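Local atomic coordinates of flap endonuclease 1 (Desulfurococcus amylolyticus, PDB entry 3ORY), a protein that probably cleaves flap structures in branched DNA as a structure-specific endonuclease of the FEN1/XPG family, as its relatives do in DNA replication and repair. Residues 164-174 and 296-306; 92-100 and 141-150. All blocks are in the same frame, centred on the assembly; numbering follows the deposited sequence.

How the contacts relate
Contact 1 packs the chain after helix 290-298 against the start of helix 167-176; contact 2 sets the loop after strand 88-93 on the N-terminal end of helix 143-156. Their centres lie about 17 Å apart, and they follow one another in series along the chain. They meet through 164-174 and 92-100: A165 O probably accepts from G95 N (2.8 Å), and D94 OD1 probably accepts from G167 N (3.0 Å), with K101 as a salt-bridge partner on the same oxygen. In the first turn of helix 167-176, E168 comes close to D41 and D187, an acidic cluster consistent with the two-metal catalytic centre of FEN1 nucleases.

Contact 1: 164-174 and 296-306; sequences PAEGEAQAAYI and YFLQPQVTDNY
The chain after helix 290-298, extended at 300-303 and then turning at 304-305, is pinned to the first turns of helix 167-176 by side-chain hydrogen bonds and aromatic packing, with Q170 and Y173 doing much of the gripping. The Q170 amide pairs with both T303 N and T303 O, much as a neighbouring strand would. Its OE1 takes T303 N in the carbonyl plane at 2.8 Å, and its NE2 donates to T303 O at 3.0 Å, nearly straight at 167°. This pair of bonds fixes the rotation of the amide. One turn on, Y173 takes V302 CG2 over one face of its ring, 3.8 Å from the centroid. With CG anti to the backbone N (chi1 -174°), that ring swings out toward 302-304 and crosses it obliquely, and Y173 OH donates to D304 OD1 at 2.6 Å, on the syn side of the carboxylate but 27° out of its plane. Farther on, I174 CG1 sits over a face of Y306, whose hydroxyl bonds to D179. At the other end Y296 OH donates a hydrogen bond to the syn lone pair of E166 OE1 (2.6 Å) and accepts from Q301 N (3.0 Å), while Y251 holds E166 OE2. A water ties A165 N and E166 O to Q301 O. The A169 methyl packs against V302 CG1 and meets P300 CB at 3.8 Å. Around this contact, Q170 and A171 rest on V92 of strand 88-93, A169 touches F193, and F297, stacked on F193, reaches helices 189-192 and 237-247.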
loop_
_atom_site.group_PDB
_atom_site.type_symbol
_atom_site.label_atom_id
_atom_site.label_comp_id
_atom_site.label_asym_id
_atom_site.label_seq_id
_atom_site.Cartn_x
_atom_site.Cartn_y
_atom_site.Cartn_z
ATOM N N PRO A 164 -4.974 -0.776 16.543
ATOM C CA PRO A 164 -6.286 -0.428 17.098
ATOM C C PRO A 164 -7.178 0.299 16.085
ATOM O O PRO A 164 -8.405 0.146 16.122
ATOM C CB PRO A 164 -5.943 0.501 18.274
ATOM C CG PRO A 164 -4.599 1.053 17.967
ATOM C CD PRO A 164 -3.880 -0.078 17.247
ATOM N N ALA A 165 -6.568 1.093 15.207
ATOM C CA ALA A 165 -7.298 1.887 14.222
ATOM C C ALA A 165 -6.566 1.841 12.888
ATOM O O ALA A 165 -6.302 0.752 12.393
ATOM C CB ALA A 165 -7.495 3.347 14.737
ATOM N N GLU A 166 -6.207 2.994 12.309
ATOM C CA GLU A 166 -5.546 3.007 10.993
ATOM C C GLU A 166 -4.232 2.216 10.983
ATOM O O GLU A 166 -3.356 2.443 11.832
ATOM C CB GLU A 166 -5.255 4.439 10.508
ATOM C CG GLU A 166 -6.502 5.287 10.220
ATOM C CD GLU A 166 -6.997 6.035 11.455
ATOM O OE1 GLU A 166 -6.503 5.761 12.575
ATOM O OE2 GLU A 166 -7.864 6.919 11.301
ATOM N N GLY A 167 -4.116 1.281 10.031
ATOM C CA GLY A 167 -2.899 0.503 9.820
ATOM C C GLY A 167 -1.713 1.408 9.546
ATOM O O GLY A 167 -0.618 1.199 10.093
ATOM N N GLU A 168 -1.932 2.424 8.710
ATOM C CA GLU A 168 -0.870 3.377 8.342
ATOM C C GLU A 168 -0.354 4.174 9.538
ATOM O O GLU A 168 0.841 4.482 9.611
ATOM C CB GLU A 168 -1.352 4.338 7.242
ATOM C CG GLU A 168 -1.739 3.641 5.920
ATOM C CD GLU A 168 -0.525 3.218 5.064
ATOM O OE1 GLU A 168 0.634 3.513 5.434
ATOM O OE2 GLU A 168 -0.741 2.570 4.014
ATOM N N ALA A 169 -1.257 4.511 10.463
ATOM C CA ALA A 169 -0.895 5.221 11.710
ATOM C C ALA A 169 -0.049 4.362 12.645
ATOM O O ALA A 169 0.916 4.843 13.240
ATOM C CB ALA A 169 -2.175 5.676 12.445
ATOM N N GLN A 170 -0.454 3.102 12.812
ATOM C CA GLN A 170 0.312 2.149 13.613
ATOM C C GLN A 170 1.682 1.881 13.003
ATOM O O GLN A 170 2.675 1.790 13.735
ATOM C CB GLN A 170 -0.451 0.829 13.805
ATOM C CG GLN A 170 0.251 -0.169 14.747
ATOM C CD GLN A 170 0.343 0.330 16.178
ATOM O OE1 GLN A 170 -0.567 0.999 16.672
ATOM N NE2 GLN A 170 1.444 0.000 16.855
ATOM N N ALA A 171 1.738 1.764 11.675
ATOM C CA ALA A 171 3.023 1.623 10.969
ATOM C C ALA A 171 3.949 2.796 11.305
ATOM O O ALA A 171 5.095 2.585 11.714
ATOM C CB ALA A 171 2.811 1.517 9.443
ATOM N N ALA A 172 3.439 4.024 11.153
ATOM C CA ALA A 172 4.197 5.237 11.500
ATOM C C ALA A 172 4.691 5.210 12.942
ATOM O O ALA A 172 5.838 5.576 13.220
ATOM C CB ALA A 172 3.349 6.495 11.257
ATOM N N TYR A 173 3.816 4.790 13.861
ATOM C CA TYR A 173 4.158 4.745 15.285
ATOM C C TYR A 173 5.264 3.733 15.606
ATOM O O TYR A 173 6.148 4.007 16.422
ATOM C CB TYR A 173 2.917 4.462 16.138
ATOM C CG TYR A 173 3.176 4.533 17.634
ATOM C CD1 TYR A 173 3.403 5.764 18.274
ATOM C CD2 TYR A 173 3.185 3.375 18.411
ATOM C CE1 TYR A 173 3.637 5.830 19.661
ATOM C CE2 TYR A 173 3.421 3.430 19.797
ATOM C CZ TYR A 173 3.652 4.651 20.406
ATOM O OH TYR A 173 3.877 4.684 21.762
ATOM N N ILE A 174 5.204 2.560 14.980
ATOM C CA ILE A 174 6.268 1.563 15.122
ATOM C C ILE A 174 7.641 2.130 14.693
ATOM O O ILE A 174 8.667 1.907 15.368
ATOM C CB ILE A 174 5.904 0.250 14.364
ATOM C CG1 ILE A 174 4.702 -0.424 15.050
ATOM C CG2 ILE A 174 7.094 -0.715 14.300
ATOM C CD1 ILE A 174 4.008 -1.526 14.195
ATOM N N TYR A 296 -6.387 14.789 15.021
ATOM C CA TYR A 296 -6.358 13.330 15.093
ATOM C C TYR A 296 -5.107 12.774 14.399
ATOM O O TYR A 296 -4.397 11.936 14.961
ATOM C CB TYR A 296 -7.626 12.674 14.510
ATOM C CG TYR A 296 -7.486 11.181 14.565
ATOM C CD1 TYR A 296 -7.687 10.497 15.762
ATOM C CD2 TYR A 296 -7.059 10.453 13.445
ATOM C CE1 TYR A 296 -7.515 9.119 15.839
ATOM C CE2 TYR A 296 -6.871 9.078 13.521
ATOM C CZ TYR A 296 -7.109 8.418 14.721
ATOM O OH TYR A 296 -6.915 7.049 14.828
ATOM N N PHE A 297 -4.834 13.243 13.181
ATOM C CA PHE A 297 -3.610 12.829 12.476
ATOM C C PHE A 297 -2.348 13.092 13.300
ATOM O O PHE A 297 -1.406 12.299 13.267
ATOM C CB PHE A 297 -3.510 13.490 11.094
ATOM C CG PHE A 297 -4.182 12.686 9.990
ATOM C CD1 PHE A 297 -3.418 11.948 9.090
ATOM C CD2 PHE A 297 -5.566 12.648 9.874
ATOM C CE1 PHE A 297 -4.021 11.181 8.078
ATOM C CE2 PHE A 297 -6.192 11.889 8.854
ATOM C CZ PHE A 297 -5.405 11.157 7.956
ATOM N N LEU A 298 -2.343 14.183 14.057
ATOM C CA LEU A 298 -1.216 14.491 14.948
ATOM C C LEU A 298 -1.104 13.516 16.109
ATOM O O LEU A 298 -0.009 13.246 16.561
ATOM C CB LEU A 298 -1.300 15.930 15.493
ATOM C CG LEU A 298 -1.048 17.081 14.505
ATOM C CD1 LEU A 298 -1.434 18.415 15.144
ATOM C CD2 LEU A 298 0.409 17.091 14.055
ATOM N N GLN A 299 -2.234 13.022 16.614
ATOM C CA GLN A 299 -2.220 12.085 17.738
ATOM C C GLN A 299 -3.210 10.954 17.501
ATOM O O GLN A 299 -4.264 10.911 18.148
ATOM C CB GLN A 299 -2.556 12.796 19.048
ATOM C CG GLN A 299 -1.602 13.922 19.381
ATOM C CD GLN A 299 -1.619 14.276 20.837
ATOM O OE1 GLN A 299 -0.964 13.618 21.652
ATOM N NE2 GLN A 299 -2.365 15.325 21.184
ATOM N N PRO A 300 -2.887 10.046 16.561
ATOM C CA PRO A 300 -3.830 8.995 16.173
ATOM C C PRO A 300 -3.894 7.890 17.212
ATOM O O PRO A 300 -3.037 7.817 18.107
ATOM C CB PRO A 300 -3.242 8.460 14.864
ATOM C CG PRO A 300 -1.775 8.690 15.005
ATOM C CD PRO A 300 -1.632 9.972 15.778
ATOM N N GLN A 301 -4.925 7.057 17.112
ATOM C CA GLN A 301 -5.052 5.926 18.007
ATOM C C GLN A 301 -4.087 4.835 17.554
ATOM O O GLN A 301 -4.275 4.234 16.502
ATOM C CB GLN A 301 -6.495 5.399 18.034
ATOM C CG GLN A 301 -6.758 4.444 19.210
ATOM C CD GLN A 301 -6.621 5.143 20.554
ATOM O OE1 GLN A 301 -7.150 6.240 20.763
ATOM N NE2 GLN A 301 -5.886 4.537 21.447
ATOM N N VAL A 302 -3.062 4.596 18.365
ATOM C CA VAL A 302 -1.985 3.635 18.093
ATOM C C VAL A 302 -1.651 2.922 19.412
ATOM O O VAL A 302 -2.061 3.373 20.478
ATOM C CB VAL A 302 -0.703 4.338 17.536
ATOM C CG1 VAL A 302 -0.936 4.863 16.102
ATOM C CG2 VAL A 302 -0.232 5.478 18.472
ATOM N N THR A 303 -0.906 1.829 19.356
ATOM C CA THR A 303 -0.661 1.047 20.570
ATOM C C THR A 303 0.797 0.689 20.784
ATOM O O THR A 303 1.557 0.530 19.828
ATOM C CB THR A 303 -1.519 -0.259 20.605
ATOM O OG1 THR A 303 -1.320 -0.924 21.862
ATOM C CG2 THR A 303 -1.128 -1.239 19.462
ATOM N N ASP A 304 1.162 0.554 22.058
ATOM C CA ASP A 304 2.450 -0.001 22.478
ATOM C C ASP A 304 2.378 -1.501 22.646
ATOM O O ASP A 304 3.393 -2.144 22.924
ATOM C CB ASP A 304 2.849 0.584 23.837
ATOM C CG ASP A 304 3.286 2.006 23.742
ATOM O OD1 ASP A 304 3.989 2.345 22.774
ATOM O OD2 ASP A 304 2.928 2.786 24.647
ATOM N N ASN A 305 1.172 -2.047 22.507
ATOM C CA ASN A 305 0.901 -3.452 22.776
ATOM C C ASN A 305 1.185 -4.326 21.551
ATOM O O ASN A 305 0.269 -4.813 20.893
ATOM C CB ASN A 305 -0.550 -3.616 23.275
ATOM C CG ASN A 305 -0.924 -5.063 23.561
ATOM O OD1 ASN A 305 -0.085 -5.858 23.976
ATOM N ND2 ASN A 305 -2.201 -5.406 23.345
ATOM N N TYR A 306 2.467 -4.483 21.237
ATOM C CA TYR A 306 2.915 -5.340 20.150
ATOM C C TYR A 306 4.303 -5.838 20.491
ATOM O O TYR A 306 5.027 -5.197 21.249
ATOM C CB TYR A 306 2.941 -4.600 18.798
ATOM C CG TYR A 306 3.876 -3.398 18.738
ATOM C CD1 TYR A 306 5.241 -3.553 18.485
ATOM C CD2 TYR A 306 3.383 -2.100 18.926
ATOM C CE1 TYR A 306 6.102 -2.443 18.444
ATOM C CE2 TYR A 306 4.226 -0.992 18.876
ATOM C CZ TYR A 306 5.580 -1.170 18.637
ATOM O OH TYR A 306 6.394 -0.067 18.596
HETATM O O HOH W 1 -3.824 2.250 14.665
#

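Contact 2: 92-100 and 141-150; sequences VFDGKPPEL and LTEEMVRDAK
P97 and P98 bring the loop after strand 88-93 up to the first turn of helix 143-156, the P97 and E143 CA atoms being 5.6 Å apart. The strand and helix belong to a beta-alpha-beta crossover of the nuclease's central sheet, in which the helix leads into strand 160-162, parallel to 88-93. T142 and M145 form a capping box at the helix start: M145 N donates to T142 OG1, and the return bond from T142 N to M145 SD is weak. E99 adds a grip from the loop. Bent at chi2 (90°), its chain brings OE2 to E143 N at 2.8 Å, on the syn side but 32° out of the carboxylate plane. A negative group here probably gains from the helix dipole. P98 wedges its ring beside the cap, CG lying 3.3 Å from L141 O and 3.9 Å from V146 CG2. Deeper in, F93 is buried against the helix. The extended K150 chain slides past the F93 ring in the opposite direction, with CG over one face and CE 3.6 Å from F93 CG, while V146 CG1 and A149 CB come at the ring obliquely. Cutting F93 back to an alanine is likely to open a gap between strand and helix and leave the K150 methylenes without the ring they lie on. Past the ring, K150 NZ bonds to Q162 OE1 and donates to a water at 3.0 Å, which in turn donates to D94 O.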
loop_
_atom_site.group_PDB
_atom_site.type_symbol
_atom_site.label_atom_id
_atom_site.label_comp_id
_atom_site.label_asym_id
_atom_site.label_seq_id
_atom_site.Cartn_x
_atom_site.Cartn_y
_atom_site.Cartn_z
ATOM N N VAL A 92 1.241 -4.824 9.241
ATOM C CA VAL A 92 0.341 -4.231 10.213
ATOM C C VAL A 92 -1.058 -4.163 9.615
ATOM O O VAL A 92 -1.240 -3.678 8.494
ATOM C CB VAL A 92 0.832 -2.839 10.715
ATOM C CG1 VAL A 92 1.096 -1.876 9.557
ATOM C CG2 VAL A 92 -0.156 -2.247 11.746
ATOM N N PHE A 93 -2.042 -4.662 10.360
ATOM C CA PHE A 93 -3.409 -4.699 9.873
ATOM C C PHE A 93 -4.310 -3.760 10.647
ATOM O O PHE A 93 -4.188 -3.625 11.872
ATOM C CB PHE A 93 -3.952 -6.136 9.904
ATOM C CG PHE A 93 -3.321 -7.030 8.874
ATOM C CD1 PHE A 93 -3.723 -6.974 7.550
ATOM C CD2 PHE A 93 -2.319 -7.927 9.234
ATOM C CE1 PHE A 93 -3.133 -7.813 6.573
ATOM C CE2 PHE A 93 -1.714 -8.757 8.280
ATOM C CZ PHE A 93 -2.125 -8.695 6.943
ATOM N N ASP A 94 -5.223 -3.137 9.903
ATOM C CA ASP A 94 -6.125 -2.094 10.376
ATOM C C ASP A 94 -7.044 -2.648 11.448
ATOM O O ASP A 94 -7.350 -3.844 11.454
ATOM C CB ASP A 94 -6.963 -1.595 9.183
ATOM C CG ASP A 94 -7.453 -0.168 9.356
ATOM O OD1 ASP A 94 -6.790 0.749 8.831
ATOM O OD2 ASP A 94 -8.504 0.037 10.012
ATOM N N GLY A 95 -7.482 -1.775 12.348
ATOM C CA GLY A 95 -8.449 -2.136 13.378
ATOM C C GLY A 95 -9.853 -2.338 12.832
ATOM O O GLY A 95 -10.694 -2.940 13.493
ATOM N N LYS A 96 -10.102 -1.848 11.626
ATOM C CA LYS A 96 -11.417 -1.995 10.991
ATOM C C LYS A 96 -11.352 -2.939 9.798
ATOM O O LYS A 96 -10.328 -3.004 9.116
ATOM C CB LYS A 96 -11.966 -0.623 10.549
ATOM C CG LYS A 96 -12.330 0.328 11.712
ATOM C CD LYS A 96 -13.287 -0.354 12.691
ATOM C CE LYS A 96 -13.416 0.431 13.997
ATOM N NZ LYS A 96 -13.952 1.803 13.737
ATOM N N PRO A 97 -12.455 -3.675 9.529
ATOM C CA PRO A 97 -12.465 -4.503 8.318
ATOM C C PRO A 97 -12.393 -3.637 7.057
ATOM O O PRO A 97 -12.816 -2.474 7.083
ATOM C CB PRO A 97 -13.795 -5.283 8.404
ATOM C CG PRO A 97 -14.571 -4.687 9.505
ATOM C CD PRO A 97 -13.666 -3.846 10.352
ATOM N N PRO A 98 -11.852 -4.186 5.955
ATOM C CA PRO A 98 -11.636 -3.381 4.756
ATOM C C PRO A 98 -12.948 -2.876 4.157
ATOM O O PRO A 98 -12.956 -1.818 3.503
ATOM C CB PRO A 98 -10.921 -4.352 3.805
ATOM C CG PRO A 98 -11.354 -5.718 4.283
ATOM C CD PRO A 98 -11.429 -5.581 5.766
ATOM N N GLU A 99 -14.050 -3.593 4.409
ATOM C CA GLU A 99 -15.382 -3.137 3.971
ATOM C C GLU A 99 -15.801 -1.824 4.614
ATOM O O GLU A 99 -16.735 -1.180 4.143
ATOM C CB GLU A 99 -16.468 -4.189 4.246
ATOM C CG GLU A 99 -16.260 -5.513 3.497
ATOM C CD GLU A 99 -15.430 -6.507 4.294
ATOM O OE1 GLU A 99 -14.690 -6.085 5.216
ATOM O OE2 GLU A 99 -15.523 -7.719 4.010
ATOM N N LEU A 100 -15.122 -1.423 5.688
ATOM C CA LEU A 100 -15.525 -0.231 6.419
ATOM C C LEU A 100 -14.444 0.846 6.394
ATOM O O LEU A 100 -14.444 1.742 7.229
ATOM C CB LEU A 100 -15.912 -0.596 7.864
ATOM C CG LEU A 100 -17.026 -1.642 8.002
ATOM C CD1 LEU A 100 -17.261 -1.967 9.476
ATOM C CD2 LEU A 100 -18.325 -1.171 7.319
ATOM N N LEU A 141 -11.276 -6.001 -1.524
ATOM C CA LEU A 141 -10.653 -6.688 -0.388
ATOM C C LEU A 141 -11.715 -6.930 0.676
ATOM O O LEU A 141 -12.343 -5.987 1.148
ATOM C CB LEU A 141 -9.500 -5.858 0.194
ATOM C CG LEU A 141 -8.747 -6.474 1.383
ATOM C CD1 LEU A 141 -8.060 -7.783 0.958
ATOM C CD2 LEU A 141 -7.739 -5.476 1.943
ATOM N N THR A 142 -11.911 -8.191 1.055
ATOM C CA THR A 142 -12.902 -8.537 2.074
ATOM C C THR A 142 -12.232 -8.975 3.374
ATOM O O THR A 142 -11.048 -9.306 3.398
ATOM C CB THR A 142 -13.807 -9.692 1.629
ATOM O OG1 THR A 142 -13.059 -10.908 1.697
ATOM C CG2 THR A 142 -14.346 -9.474 0.201
ATOM N N GLU A 143 -13.010 -8.982 4.448
ATOM C CA GLU A 143 -12.541 -9.453 5.747
ATOM C C GLU A 143 -12.028 -10.907 5.704
ATOM O O GLU A 143 -11.019 -11.221 6.326
ATOM C CB GLU A 143 -13.645 -9.239 6.806
ATOM C CG GLU A 143 -13.323 -9.733 8.232
ATOM C CD GLU A 143 -12.058 -9.122 8.838
ATOM O OE1 GLU A 143 -11.599 -8.027 8.404
ATOM O OE2 GLU A 143 -11.512 -9.767 9.762
ATOM N N GLU A 144 -12.704 -11.783 4.953
ATOM C CA GLU A 144 -12.244 -13.169 4.790
ATOM C C GLU A 144 -10.858 -13.243 4.133
ATOM O O GLU A 144 -10.014 -14.046 4.547
ATOM C CB GLU A 144 -13.274 -14.026 4.012
ATOM C CG GLU A 144 -12.759 -15.425 3.589
ATOM C CD GLU A 144 -13.805 -16.284 2.857
ATOM O OE1 GLU A 144 -14.789 -15.735 2.313
ATOM O OE2 GLU A 144 -13.641 -17.523 2.819
ATOM N N MET A 145 -10.612 -12.400 3.130
ATOM C CA MET A 145 -9.296 -12.354 2.486
ATOM C C MET A 145 -8.211 -11.861 3.459
ATOM O O MET A 145 -7.079 -12.355 3.438
ATOM C CB MET A 145 -9.330 -11.481 1.236
ATOM C CG MET A 145 -10.236 -12.040 0.130
ATOM S SD MET A 145 -10.826 -10.771 -1.023
ATOM C CE MET A 145 -9.297 -10.276 -1.761
ATOM N N VAL A 146 -8.578 -10.906 4.319
ATOM C CA VAL A 146 -7.669 -10.421 5.365
ATOM C C VAL A 146 -7.353 -11.548 6.363
ATOM O O VAL A 146 -6.195 -11.768 6.720
ATOM C CB VAL A 146 -8.236 -9.161 6.077
ATOM C CG1 VAL A 146 -7.385 -8.784 7.305
ATOM C CG2 VAL A 146 -8.316 -7.985 5.082
ATOM N N ARG A 147 -8.391 -12.253 6.804
ATOM C CA ARG A 147 -8.219 -13.414 7.674
ATOM C C ARG A 147 -7.255 -14.431 7.062
ATOM O O ARG A 147 -6.341 -14.893 7.739
ATOM C CB ARG A 147 -9.583 -14.064 7.950
ATOM C CG ARG A 147 -9.567 -15.328 8.802
ATOM C CD ARG A 147 -10.988 -15.637 9.338
ATOM N NE ARG A 147 -11.529 -14.506 10.112
ATOM C CZ ARG A 147 -12.564 -13.746 9.743
ATOM N NH1 ARG A 147 -13.215 -13.991 8.605
ATOM N NH2 ARG A 147 -12.960 -12.740 10.525
ATOM N N ASP A 148 -7.458 -14.777 5.791
ATOM C CA ASP A 148 -6.574 -15.733 5.108
ATOM C C ASP A 148 -5.140 -15.231 5.006
ATOM O O ASP A 148 -4.195 -16.005 5.177
ATOM C CB ASP A 148 -7.124 -16.102 3.722
ATOM C CG ASP A 148 -8.423 -16.908 3.808
ATOM O OD1 ASP A 148 -8.698 -17.485 4.886
ATOM O OD2 ASP A 148 -9.179 -16.941 2.815
ATOM N N ALA A 149 -4.984 -13.931 4.751
ATOM C CA ALA A 149 -3.666 -13.305 4.688
ATOM C C ALA A 149 -2.930 -13.431 6.022
ATOM O O ALA A 149 -1.740 -13.763 6.051
ATOM C CB ALA A 149 -3.783 -11.824 4.279
ATOM N N LYS A 150 -3.644 -13.169 7.116
ATOM C CA LYS A 150 -3.080 -13.326 8.456
ATOM C C LYS A 150 -2.678 -14.789 8.704
ATOM O O LYS A 150 -1.587 -15.045 9.203
ATOM C CB LYS A 150 -4.058 -12.844 9.532
ATOM C CG LYS A 150 -4.243 -11.320 9.570
ATOM C CD LYS A 150 -5.422 -10.922 10.465
ATOM C CE LYS A 150 -5.535 -9.400 10.511
ATOM N NZ LYS A 150 -6.716 -8.969 11.318
HETATM O O HOH W 2 -7.406 -6.315 10.148
#